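Local coordinates for protein tissue factor pathway inhibitor 2 (Homo sapiens, PDB 1ZR0) that inhibits trypsin, plasmin and factor VIIa/tissue factor, and factor Xa weakly, the part present here being its first Kunitz domain, at residues 20-25 / 37-42. Numbering follows the deposited sequence.
Sequences ALLLRY and FLYGGC
In this first Kunitz domain, the reactive-site loop runs into the twisted antiparallel hairpin of strands 22-28 and 33-39, and the contact covers that junction. Leu22 with Tyr39 and Arg24 with Phe37 are hydrogen-bonded pairs: Leu22 N to Tyr39 O is 2.8 Å and nearly straight at the hydrogen (169°), and both pairs are bonded in both directions. Leu23 faces Leu38 as the non-hydrogen-bonded pair between them. Pairing reaches into the loop, where Ala20 N, on the residue assigned by similarity to the reactive bond, donates to Gly40 O at 3.0 Å, and one water donates to both Ala20 O and Leu38 O.

On one face Arg24 bends at chi2 (-60°), which lays one guanidinium face against Tyr39 CD2, off-centre toward the group's rim and 3.5 Å from Arg24 CZ, with the planes 44° apart. Outside the segments, Arg24 NH1 hydrogen-bonds Asn48 OD1 and the Tyr39 hydroxyl bonds Glu43 O, limiting how far the two groups can shift. Gly41 N sits 3.4 Å above the centre of the Tyr39 ring, while Leu22 CD1 meets Gly41 CA at 3.6 Å. Phe37 turns CE1 to Arg24 CB, 3.6 Å away. On the other face Leu38 is straddled, its CB 3.9 Å from Leu21 CD2 and its CD2 near Leu23 CD1.

The chain of another protein hydrogen-bonds Leu21 and Leu23 and packs on Leu38. Backbone bonds and the shared water join the reactive-site loop to the hairpin end, and the Cys42-Cys18 disulfide links it to the segment following strand 33-39, consistent with the preformed, rigid binding loop of Kunitz inhibitors.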
ATOM      1  N   ALA B  20      -1.944   1.373   3.674  1.00 19.22           N
ATOM      2  CA  ALA B  20      -2.189   2.646   3.024  1.00 20.36           C
ATOM      3  C   ALA B  20      -2.223   3.773   4.050  1.00 19.66           C
ATOM      4  O   ALA B  20      -2.115   3.539   5.267  1.00 18.55           O
ATOM      5  CB  ALA B  20      -3.445   2.605   2.293  1.00 20.92           C
ATOM      6  N   LEU B  21      -2.373   5.002   3.529  1.00 19.93           N
ATOM      7  CA  LEU B  21      -2.601   6.176   4.394  1.00 21.10           C
ATOM      8  C   LEU B  21      -3.795   6.927   3.874  1.00 20.88           C
ATOM      9  O   LEU B  21      -3.682   7.851   3.083  1.00 24.94           O
ATOM     10  CB  LEU B  21      -1.386   7.097   4.428  1.00 21.80           C
ATOM     11  CG  LEU B  21      -0.173   6.556   5.192  1.00 21.64           C
ATOM     12  CD1 LEU B  21       1.112   7.450   4.814  1.00 26.42           C
ATOM     13  CD2 LEU B  21      -0.298   6.241   6.654  1.00 22.09           C
ATOM     14  N   LEU B  22      -5.018   6.455   4.208  1.00 21.24           N
ATOM     15  CA  LEU B  22      -6.223   7.036   3.663  1.00 20.14           C
ATOM     16  C   LEU B  22      -6.889   8.011   4.659  1.00 22.03           C
ATOM     17  O   LEU B  22      -7.133   7.657   5.802  1.00 21.38           O
ATOM     18  CB  LEU B  22      -7.193   5.898   3.329  1.00 20.41           C
ATOM     19  CG  LEU B  22      -6.694   4.894   2.317  1.00 22.77           C
ATOM     20  CD1 LEU B  22      -7.615   3.709   2.357  1.00 29.76           C
ATOM     21  CD2 LEU B  22      -6.617   5.548   0.975  1.00 25.91           C
ATOM     22  N   LEU B  23      -7.146   9.271   4.258  1.00 20.19           N
ATOM     23  CA  LEU B  23      -7.700  10.225   5.164  1.00 21.57           C
ATOM     24  C   LEU B  23      -9.159   9.867   5.523  1.00 20.14           C
ATOM     25  O   LEU B  23     -10.019   9.760   4.631  1.00 22.95           O
ATOM     26  CB  LEU B  23      -7.676  11.592   4.506  1.00 24.76           C
ATOM     27  CG  LEU B  23      -7.981  12.800   5.398  1.00 28.11           C
ATOM     28  CD1 LEU B  23      -7.109  12.859   6.617  1.00 33.14           C
ATOM     29  CD2 LEU B  23      -7.689  14.085   4.504  1.00 32.28           C
ATOM     30  N   ARG B  24      -9.375   9.680   6.820  1.00 20.71           N
ATOM     31  CA  ARG B  24     -10.700   9.364   7.397  1.00 19.98           C
ATOM     32  C   ARG B  24     -10.882  10.199   8.633  1.00 22.31           C
ATOM     33  O   ARG B  24      -9.967  10.876   9.145  1.00 19.27           O
ATOM     34  CB  ARG B  24     -10.755   7.863   7.746  1.00 20.38           C
ATOM     35  CG  ARG B  24     -10.693   6.843   6.550  1.00 19.30           C
ATOM     36  CD  ARG B  24     -11.841   7.014   5.567  1.00 23.59           C
ATOM     37  NE  ARG B  24     -11.750   6.040   4.515  1.00 25.18           N
ATOM     38  CZ  ARG B  24     -12.069   4.761   4.672  1.00 25.40           C
ATOM     39  NH1 ARG B  24     -12.644   4.313   5.787  1.00 27.09           N
ATOM     40  NH2 ARG B  24     -11.947   3.936   3.623  1.00 29.19           N
ATOM     41  N   TYR B  25     -12.078  10.111   9.211  1.00 21.11           N
ATOM     42  CA  TYR B  25     -12.413  10.825  10.415  1.00 21.15           C
ATOM     43  C   TYR B  25     -12.866   9.924  11.507  1.00 21.53           C
ATOM     44  O   TYR B  25     -13.391   8.864  11.247  1.00 22.49           O
ATOM     45  CB  TYR B  25     -13.500  11.813  10.129  1.00 20.24           C
ATOM     46  CG  TYR B  25     -13.027  12.908   9.186  1.00 21.23           C
ATOM     47  CD1 TYR B  25     -12.990  12.714   7.833  1.00 25.81           C
ATOM     48  CD2 TYR B  25     -12.603  14.107   9.725  1.00 29.71           C
ATOM     49  CE1 TYR B  25     -12.473  13.700   6.988  1.00 28.22           C
ATOM     50  CE2 TYR B  25     -12.154  15.125   8.916  1.00 28.64           C
ATOM     51  CZ  TYR B  25     -12.106  14.923   7.568  1.00 31.55           C
ATOM     52  OH  TYR B  25     -11.586  15.931   6.782  1.00 39.89           O
ATOM     53  N   PHE B  37      -7.699  11.016  10.805  1.00 22.37           N
ATOM     54  CA  PHE B  37      -6.629  10.105  10.950  1.00 20.88           C
ATOM     55  C   PHE B  37      -6.302   9.492   9.573  1.00 21.23           C
ATOM     56  O   PHE B  37      -7.050   9.606   8.641  1.00 21.50           O
ATOM     57  CB  PHE B  37      -6.898   9.018  12.045  1.00 21.73           C
ATOM     58  CG  PHE B  37      -7.915   7.925  11.653  1.00 19.44           C
ATOM     59  CD1 PHE B  37      -9.256   8.155  11.486  1.00 20.55           C
ATOM     60  CD2 PHE B  37      -7.494   6.632  11.523  1.00 21.24           C
ATOM     61  CE1 PHE B  37     -10.137   7.146  11.193  1.00 24.24           C
ATOM     62  CE2 PHE B  37      -8.318   5.615  11.210  1.00 22.68           C
ATOM     63  CZ  PHE B  37      -9.702   5.852  11.051  1.00 22.52           C
ATOM     64  N   LEU B  38      -5.237   8.708   9.525  1.00 21.68           N
ATOM     65  CA  LEU B  38      -4.869   8.002   8.296  1.00 20.44           C
ATOM     66  C   LEU B  38      -5.056   6.472   8.488  1.00 19.85           C
ATOM     67  O   LEU B  38      -4.364   5.815   9.307  1.00 21.72           O
ATOM     68  CB  LEU B  38      -3.339   8.325   7.973  1.00 19.63           C
ATOM     69  CG  LEU B  38      -3.051   9.795   7.598  1.00 23.54           C
ATOM     70  CD1 LEU B  38      -1.505  10.006   7.458  1.00 29.69           C
ATOM     71  CD2 LEU B  38      -3.910  10.341   6.517  1.00 28.59           C
ATOM     72  N   TYR B  39      -6.085   5.973   7.802  1.00 20.46           N
ATOM     73  CA  TYR B  39      -6.507   4.602   7.849  1.00 21.58           C
ATOM     74  C   TYR B  39      -5.747   3.764   6.875  1.00 20.79           C
ATOM     75  O   TYR B  39      -5.448   4.199   5.766  1.00 20.31           O
ATOM     76  CB  TYR B  39      -8.012   4.646   7.531  1.00 22.75           C
ATOM     77  CG  TYR B  39      -8.695   3.321   7.392  1.00 20.28           C
ATOM     78  CD1 TYR B  39      -8.705   2.437   8.445  1.00 21.11           C
ATOM     79  CD2 TYR B  39      -9.411   3.047   6.260  1.00 22.25           C
ATOM     80  CE1 TYR B  39      -9.406   1.194   8.324  1.00 21.88           C
ATOM     81  CE2 TYR B  39     -10.097   1.862   6.106  1.00 25.52           C
ATOM     82  CZ  TYR B  39     -10.085   0.947   7.147  1.00 23.39           C
ATOM     83  OH  TYR B  39     -10.882  -0.214   6.922  1.00 24.05           O
ATOM     84  N   GLY B  40      -5.436   2.534   7.265  1.00 21.65           N
ATOM     85  CA  GLY B  40      -4.659   1.618   6.451  1.00 21.13           C
ATOM     86  C   GLY B  40      -5.396   0.972   5.300  1.00 22.02           C
ATOM     87  O   GLY B  40      -4.732   0.544   4.398  1.00 22.19           O
ATOM     88  N   GLY B  41      -6.734   1.043   5.227  1.00 21.83           N
ATOM     89  CA  GLY B  41      -7.457   0.561   4.111  1.00 24.39           C
ATOM     90  C   GLY B  41      -8.312  -0.681   4.258  1.00 26.16           C
ATOM     91  O   GLY B  41      -9.171  -0.923   3.400  1.00 27.15           O
ATOM     92  N   CYS B  42      -8.176  -1.388   5.361  1.00 26.25           N
ATOM     93  CA  CYS B  42      -9.042  -2.546   5.633  1.00 27.92           C
ATOM     94  C   CYS B  42      -9.236  -2.803   7.111  1.00 26.32           C
ATOM     95  O   CYS B  42      -8.510  -2.268   7.990  1.00 25.91           O
ATOM     96  CB  CYS B  42      -8.480  -3.765   4.937  1.00 27.39           C
ATOM     97  SG  CYS B  42      -7.034  -4.349   5.748  1.00 34.33           S
TER
HETATM   98  O   HOH W   1      -2.477   4.191   8.251  1.00 31.82           O